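Putative dioxygenase (1H-3-hydroxy-4-oxoquinaldine 2,4-dioxygenase) (Mycobacteroides abscessus, PDB 6RA2) cleaves the ring of the Pseudomonas quorum-sensing signal PQS with dioxygen, giving N-octanoylanthranilate and carbon monoxide, on an alpha/beta-hydrolase fold. Local coordinates at residues 117-122 with 208-213; 199-204 with 227-232. One frame throughout, in Å; residues are numbered along the deposited sequence.

Contact 1: 117-122 with 208-213; sequences VMILDL and CAIRHV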
loop_
_atom_site.group_PDB
_atom_site.type_symbol
_atom_site.label_atom_id
_atom_site.label_comp_id
_atom_site.label_asym_id
_atom_site.label_seq_id
_atom_site.Cartn_x
_atom_site.Cartn_y
_atom_site.Cartn_z
ATOM N N VAL A 117 -4.188 1.880 10.826
ATOM C CA VAL A 117 -3.618 1.582 9.518
ATOM C C VAL A 117 -4.377 0.405 8.936
ATOM O O VAL A 117 -4.550 -0.614 9.602
ATOM C CB VAL A 117 -2.112 1.233 9.587
ATOM C CG1 VAL A 117 -1.630 0.690 8.226
ATOM C CG2 VAL A 117 -1.274 2.412 10.039
ATOM N N MET A 118 -4.802 0.517 7.686
ATOM C CA MET A 118 -5.323 -0.622 6.948
ATOM C C MET A 118 -4.314 -1.052 5.885
ATOM O O MET A 118 -3.706 -0.214 5.206
ATOM C CB MET A 118 -6.672 -0.284 6.311
ATOM C CG MET A 118 -7.130 -1.283 5.271
ATOM S SD MET A 118 -8.926 -1.305 5.151
ATOM C CE MET A 118 -9.296 -1.462 6.878
ATOM N N ILE A 119 -4.119 -2.361 5.758
ATOM C CA ILE A 119 -3.212 -2.932 4.766
ATOM C C ILE A 119 -4.007 -3.875 3.877
ATOM O O ILE A 119 -4.900 -4.592 4.351
ATOM C CB ILE A 119 -2.022 -3.644 5.439
ATOM C CG1 ILE A 119 -1.175 -2.616 6.197
ATOM C CG2 ILE A 119 -1.187 -4.367 4.414
ATOM C CD1 ILE A 119 0.024 -3.191 6.899
ATOM N N LEU A 120 -3.717 -3.832 2.578
ATOM C CA LEU A 120 -4.446 -4.588 1.561
ATOM C C LEU A 120 -3.494 -5.577 0.899
ATOM O O LEU A 120 -2.567 -5.168 0.191
ATOM C CB LEU A 120 -5.048 -3.672 0.496
ATOM C CG LEU A 120 -6.323 -2.856 0.721
ATOM C CD1 LEU A 120 -6.206 -2.023 1.945
ATOM C CD2 LEU A 120 -6.589 -1.977 -0.500
ATOM N N ASP A 121 -3.738 -6.870 1.115
ATOM C CA ASP A 121 -3.125 -7.953 0.346
ATOM C C ASP A 121 -1.594 -7.893 0.385
ATOM O O ASP A 121 -0.919 -7.820 -0.640
ATOM C CB ASP A 121 -3.645 -7.937 -1.090
ATOM C CG ASP A 121 -3.788 -9.331 -1.669
ATOM O OD1 ASP A 121 -2.787 -10.070 -1.718
ATOM O OD2 ASP A 121 -4.915 -9.692 -2.073
ATOM N N LEU A 122 -1.060 -7.942 1.602
ATOM C CA LEU A 122 0.373 -7.944 1.853
ATOM C C LEU A 122 0.795 -9.284 2.459
ATOM O O LEU A 122 0.252 -9.698 3.489
ATOM C CB LEU A 122 0.735 -6.788 2.779
ATOM C CG LEU A 122 2.167 -6.754 3.289
ATOM C CD1 LEU A 122 3.156 -6.632 2.134
ATOM C CD2 LEU A 122 2.327 -5.637 4.289
ATOM N N CYS A 208 -0.437 1.118 17.006
ATOM C CA CYS A 208 -1.790 1.597 16.747
ATOM C C CYS A 208 -2.657 0.415 16.291
ATOM O O CYS A 208 -2.245 -0.746 16.346
ATOM C CB CYS A 208 -1.751 2.741 15.726
ATOM S SG CYS A 208 -1.402 2.229 14.011
ATOM N N ALA A 209 -3.878 0.683 15.835
ATOM C CA ALA A 209 -4.759 -0.386 15.370
ATOM C C ALA A 209 -4.448 -0.730 13.914
ATOM O O ALA A 209 -4.606 0.112 13.021
ATOM C CB ALA A 209 -6.220 0.026 15.525
ATOM N N ILE A 210 -4.024 -1.966 13.668
ATOM C CA ILE A 210 -3.723 -2.447 12.323
ATOM C C ILE A 210 -4.818 -3.410 11.891
ATOM O O ILE A 210 -5.249 -4.263 12.674
ATOM C CB ILE A 210 -2.347 -3.149 12.255
ATOM C CG1 ILE A 210 -1.231 -2.287 12.864
ATOM C CG2 ILE A 210 -2.067 -3.647 10.843
ATOM C CD1 ILE A 210 -1.247 -0.852 12.455
ATOM N N ARG A 211 -5.250 -3.293 10.642
ATOM C CA ARG A 211 -6.137 -4.272 10.034
ATOM C C ARG A 211 -5.588 -4.665 8.671
ATOM O O ARG A 211 -5.297 -3.802 7.839
ATOM C CB ARG A 211 -7.578 -3.746 9.879
ATOM C CG ARG A 211 -8.528 -4.766 9.220
ATOM C CD ARG A 211 -10.014 -4.390 9.369
ATOM N NE ARG A 211 -10.349 -3.998 10.739
ATOM C CZ ARG A 211 -11.506 -3.443 11.106
ATOM N NH1 ARG A 211 -12.467 -3.215 10.207
ATOM N NH2 ARG A 211 -11.710 -3.124 12.378
ATOM N N HIS A 212 -5.476 -5.961 8.433
ATOM C CA HIS A 212 -5.044 -6.479 7.146
ATOM C C HIS A 212 -6.266 -7.024 6.428
ATOM O O HIS A 212 -6.964 -7.894 6.954
ATOM C CB HIS A 212 -3.970 -7.553 7.323
ATOM C CG HIS A 212 -3.445 -8.103 6.035
ATOM N ND1 HIS A 212 -2.991 -9.398 5.910
ATOM C CD2 HIS A 212 -3.306 -7.535 4.813
ATOM C CE1 HIS A 212 -2.593 -9.605 4.668
ATOM N NE2 HIS A 212 -2.774 -8.491 3.982
ATOM N N VAL A 213 -6.533 -6.502 5.239
ATOM C CA VAL A 213 -7.623 -6.960 4.390
ATOM C C VAL A 213 -7.000 -7.579 3.147
ATOM O O VAL A 213 -6.139 -6.960 2.509
ATOM C CB VAL A 213 -8.574 -5.806 4.025
ATOM C CG1 VAL A 213 -9.872 -6.351 3.468
ATOM C CG2 VAL A 213 -8.841 -4.917 5.239
#
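Met118 and Val213 pack against each other on one face of a parallel strand pair, and the methionine can be followed outward atom by atom. Its CB lies 4.1 Å from Arg211 O. CG is anti to the backbone N (chi1 166°), which starts the chain toward the neighbouring strand; there it meets Val213 CG2, with Met118 SD closing to 3.6 Å from that methyl. A bend at the last torsion then sets CE against both Val213 CG2 and the Arg211 side chain, 3.9 Å from Arg211 CD. The guanidinium runs on, away from the strand, to Ser237, Glu259 and Asp262. On the other face Val117 and Ile210 lie side by side, Val117 CB 3.6 Å from Ile210 CD1, with Cys208 SG at the end of the row.

Between the two faces the backbones are laced by Val117 N to Ala209 O, Arg211 N to Val117 O, Ile119 N to Arg211 O at 2.8 Å, and a nearly straight Val213 N to Ile119 O at 2.7 Å (176°). Asp121 N adds a last rung to Val213 O just past the strand end. Here the chain turns, and Leu122 N donates to His212 NE2 at 3.0 Å, arriving 23° out of the imidazole plane. The same ring edge brushes Ile119 O with CD2, 3.4 Å away.

These are the sixth and seventh strands of the alpha/beta-hydrolase sheet, and Asp121 follows the sixth, with its OD1 weakly bonded to ND1 of the active-site His246. Because His212 NE2 accepts a hydrogen bond from a backbone N-H, it is probably unprotonated, which would leave the ring neutral with its proton on ND1, the atom bonded to His226 NE2; the ring thereby pins the turn that carries Asp121.

Contact 2: 199-204 with 227-232; sequences RRMEAL and DDFAAR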
loop_
_atom_site.group_PDB
_atom_site.type_symbol
_atom_site.label_atom_id
_atom_site.label_comp_id
_atom_site.label_asym_id
_atom_site.label_seq_id
_atom_site.Cartn_x
_atom_site.Cartn_y
_atom_site.Cartn_z
ATOM N N ARG A 199 6.478 -9.550 11.975
ATOM C CA ARG A 199 7.621 -9.150 12.796
ATOM C C ARG A 199 7.800 -7.635 12.784
ATOM O O ARG A 199 8.096 -7.026 13.820
ATOM C CB ARG A 199 8.911 -9.830 12.315
ATOM C CG ARG A 199 8.866 -11.353 12.189
ATOM C CD ARG A 199 8.785 -12.054 13.546
ATOM N NE ARG A 199 7.429 -12.085 14.108
ATOM C CZ ARG A 199 6.390 -12.723 13.569
ATOM N NH1 ARG A 199 6.523 -13.399 12.430
ATOM N NH2 ARG A 199 5.202 -12.678 14.171
ATOM N N ARG A 200 7.641 -7.009 11.612
ATOM C CA ARG A 200 7.748 -5.555 11.532
ATOM C C ARG A 200 6.786 -4.890 12.515
ATOM O O ARG A 200 7.171 -3.962 13.238
ATOM C CB ARG A 200 7.484 -5.076 10.093
ATOM C CG ARG A 200 7.268 -3.562 9.951
ATOM C CD ARG A 200 8.462 -2.867 10.539
ATOM N NE ARG A 200 8.432 -1.410 10.629
ATOM C CZ ARG A 200 8.530 -0.746 11.776
ATOM N NH1 ARG A 200 8.581 -1.413 12.926
ATOM N NH2 ARG A 200 8.577 0.576 11.778
ATOM N N MET A 201 5.541 -5.378 12.576
ATOM C CA MET A 201 4.536 -4.793 13.470
ATOM C C MET A 201 4.912 -4.942 14.942
ATOM O O MET A 201 4.730 -4.004 15.725
ATOM C CB MET A 201 3.181 -5.433 13.213
ATOM C CG MET A 201 2.802 -5.399 11.779
ATOM S SD MET A 201 1.059 -5.558 11.514
ATOM C CE MET A 201 0.918 -7.175 10.808
ATOM N N GLU A 202 5.427 -6.109 15.347
ATOM C CA GLU A 202 5.770 -6.289 16.758
ATOM C C GLU A 202 6.888 -5.358 17.197
ATOM O O GLU A 202 7.036 -5.112 18.402
ATOM C CB GLU A 202 6.176 -7.734 17.050
ATOM C CG GLU A 202 5.123 -8.768 16.734
ATOM C CD GLU A 202 5.653 -10.175 16.929
ATOM O OE1 GLU A 202 6.125 -10.484 18.043
ATOM O OE2 GLU A 202 5.621 -10.968 15.963
ATOM N N ALA A 203 7.675 -4.834 16.253
ATOM C CA ALA A 203 8.716 -3.864 16.571
ATOM C C ALA A 203 8.185 -2.442 16.744
ATOM O O ALA A 203 8.969 -1.552 17.091
ATOM C CB ALA A 203 9.800 -3.882 15.484
ATOM N N LEU A 204 6.891 -2.197 16.503
ATOM C CA LEU A 204 6.320 -0.876 16.757
ATOM C C LEU A 204 6.349 -0.589 18.255
ATOM O O LEU A 204 5.797 -1.360 19.048
ATOM C CB LEU A 204 4.885 -0.786 16.223
ATOM C CG LEU A 204 4.636 -0.911 14.711
ATOM C CD1 LEU A 204 3.211 -1.346 14.400
ATOM C CD2 LEU A 204 4.960 0.387 13.986
ATOM N N ASP A 227 -5.173 -15.486 12.879
ATOM C CA ASP A 227 -5.836 -15.797 14.149
ATOM C C ASP A 227 -4.844 -15.780 15.300
ATOM O O ASP A 227 -5.084 -15.153 16.339
ATOM C CB ASP A 227 -6.517 -17.164 14.068
ATOM C CG ASP A 227 -7.638 -17.207 13.033
ATOM O OD1 ASP A 227 -8.431 -16.236 12.985
ATOM O OD2 ASP A 227 -7.726 -18.204 12.273
ATOM N N ASP A 228 -3.705 -16.452 15.114
ATOM C CA ASP A 228 -2.676 -16.501 16.146
ATOM C C ASP A 228 -2.126 -15.113 16.440
ATOM O O ASP A 228 -1.882 -14.764 17.602
ATOM C CB ASP A 228 -1.556 -17.447 15.699
ATOM C CG ASP A 228 -0.669 -17.905 16.850
ATOM O OD1 ASP A 228 0.106 -18.871 16.659
ATOM O OD2 ASP A 228 -0.739 -17.302 17.944
ATOM N N PHE A 229 -1.916 -14.307 15.398
ATOM C CA PHE A 229 -1.392 -12.963 15.612
ATOM C C PHE A 229 -2.425 -12.081 16.302
ATOM O O PHE A 229 -2.090 -11.327 17.225
ATOM C CB PHE A 229 -0.957 -12.358 14.273
ATOM C CG PHE A 229 0.069 -11.268 14.403
ATOM C CD1 PHE A 229 1.409 -11.573 14.577
ATOM C CD2 PHE A 229 -0.309 -9.931 14.349
ATOM C CE1 PHE A 229 2.357 -10.567 14.699
ATOM C CE2 PHE A 229 0.630 -8.922 14.466
ATOM C CZ PHE A 229 1.969 -9.244 14.644
ATOM N N ALA A 230 -3.689 -12.170 15.869
ATOM C CA ALA A 230 -4.747 -11.374 16.485
ATOM C C ALA A 230 -4.965 -11.784 17.935
ATOM O O ALA A 230 -5.186 -10.927 18.800
ATOM C CB ALA A 230 -6.045 -11.505 15.686
ATOM N N ALA A 231 -4.872 -13.092 18.227
ATOM C CA ALA A 231 -5.034 -13.574 19.598
ATOM C C ALA A 231 -3.928 -13.079 20.522
ATOM O O ALA A 231 -4.137 -12.982 21.735
ATOM C CB ALA A 231 -5.092 -15.099 19.612
ATOM N N ARG A 232 -2.757 -12.747 19.979
ATOM C CA ARG A 232 -1.652 -12.268 20.798
ATOM C C ARG A 232 -1.624 -10.754 20.943
ATOM O O ARG A 232 -1.059 -10.242 21.920
ATOM C CB ARG A 232 -0.316 -12.732 20.209
ATOM C CG ARG A 232 0.059 -14.161 20.593
ATOM C CD ARG A 232 1.303 -14.631 19.861
ATOM N NE ARG A 232 2.397 -13.670 19.983
ATOM C CZ ARG A 232 3.157 -13.266 18.969
ATOM N NH1 ARG A 232 2.955 -13.742 17.737
ATOM N NH2 ARG A 232 4.128 -12.388 19.190
#
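Glu202 reaches across to Arg232, its OE1 3.0 Å from Arg232 NH2 in a salt bridge whose hydrogen bond is weak, bent to 138° at the hydrogen. The side chains cross at about a right angle and the carboxylate is turned 73° from the guanidinium, although OE1 itself lies in the guanidinium plane. Glu202 gets there with a chain that is extended beyond CG. Its other oxygen, OE2, is taken by Arg199 of the same helix, one turn earlier: that arginine doubles back through bends at its second and third torsions and grips OE2 side-on, with NE at 2.8 Å and with NH2, whose modelled distance is doubtfully short. The carboxylate is thus shared by two arginines, probably offsetting the closeness of Arg199 NH2 to Arg232 NH1.

Helix 197-202 leads into strand 209-214, while helix 223-232 is the connection of the beta-alpha-beta crossover from that strand to 236-240, so the salt-bridge network ties together helices on one face of the hydrolase-fold sheet.

Phe229 turns its ring edge to this charged cluster. With CG anti to the backbone N (chi1 -157°), the ring is thrown toward helix 197-202, and its CE1 corner meets Glu202 OE2 at 3.5 Å and Arg199 NH2 at 3.6 Å, both near the ring plane. Glu202 CG lies 3.8 Å from Phe229 CZ, so the acid's aliphatic part rests on the ring tip. At the neighbouring corner Met201 CE comes obliquely to Phe229 CE2, at 4.1 Å, and Phe236 meets the phenyl edge-to-face.

In the fold
The centres of the two contacts lie 12 Å apart, and their segments alternate along the chain: 117-122, 199-204, 208-213, 227-232. Strand 209-214 is what joins them, since helix 197-202 runs into it and helix 223-232 comes out of it. They also touch directly, Ile210 CG2 of contact 1 resting 3.7 Å from Met201 SD of contact 2. Contact 1 is buried inside the sheet and ends beside His97 and His246, whereas contact 2 is nearer the surface, about 19 Å from the centre of the chain. The helices of contact 2 thus cover the Ile210 face of strand 209-214, while contact 1 pairs that strand with 116-120, which leads to Asp121 beside His246.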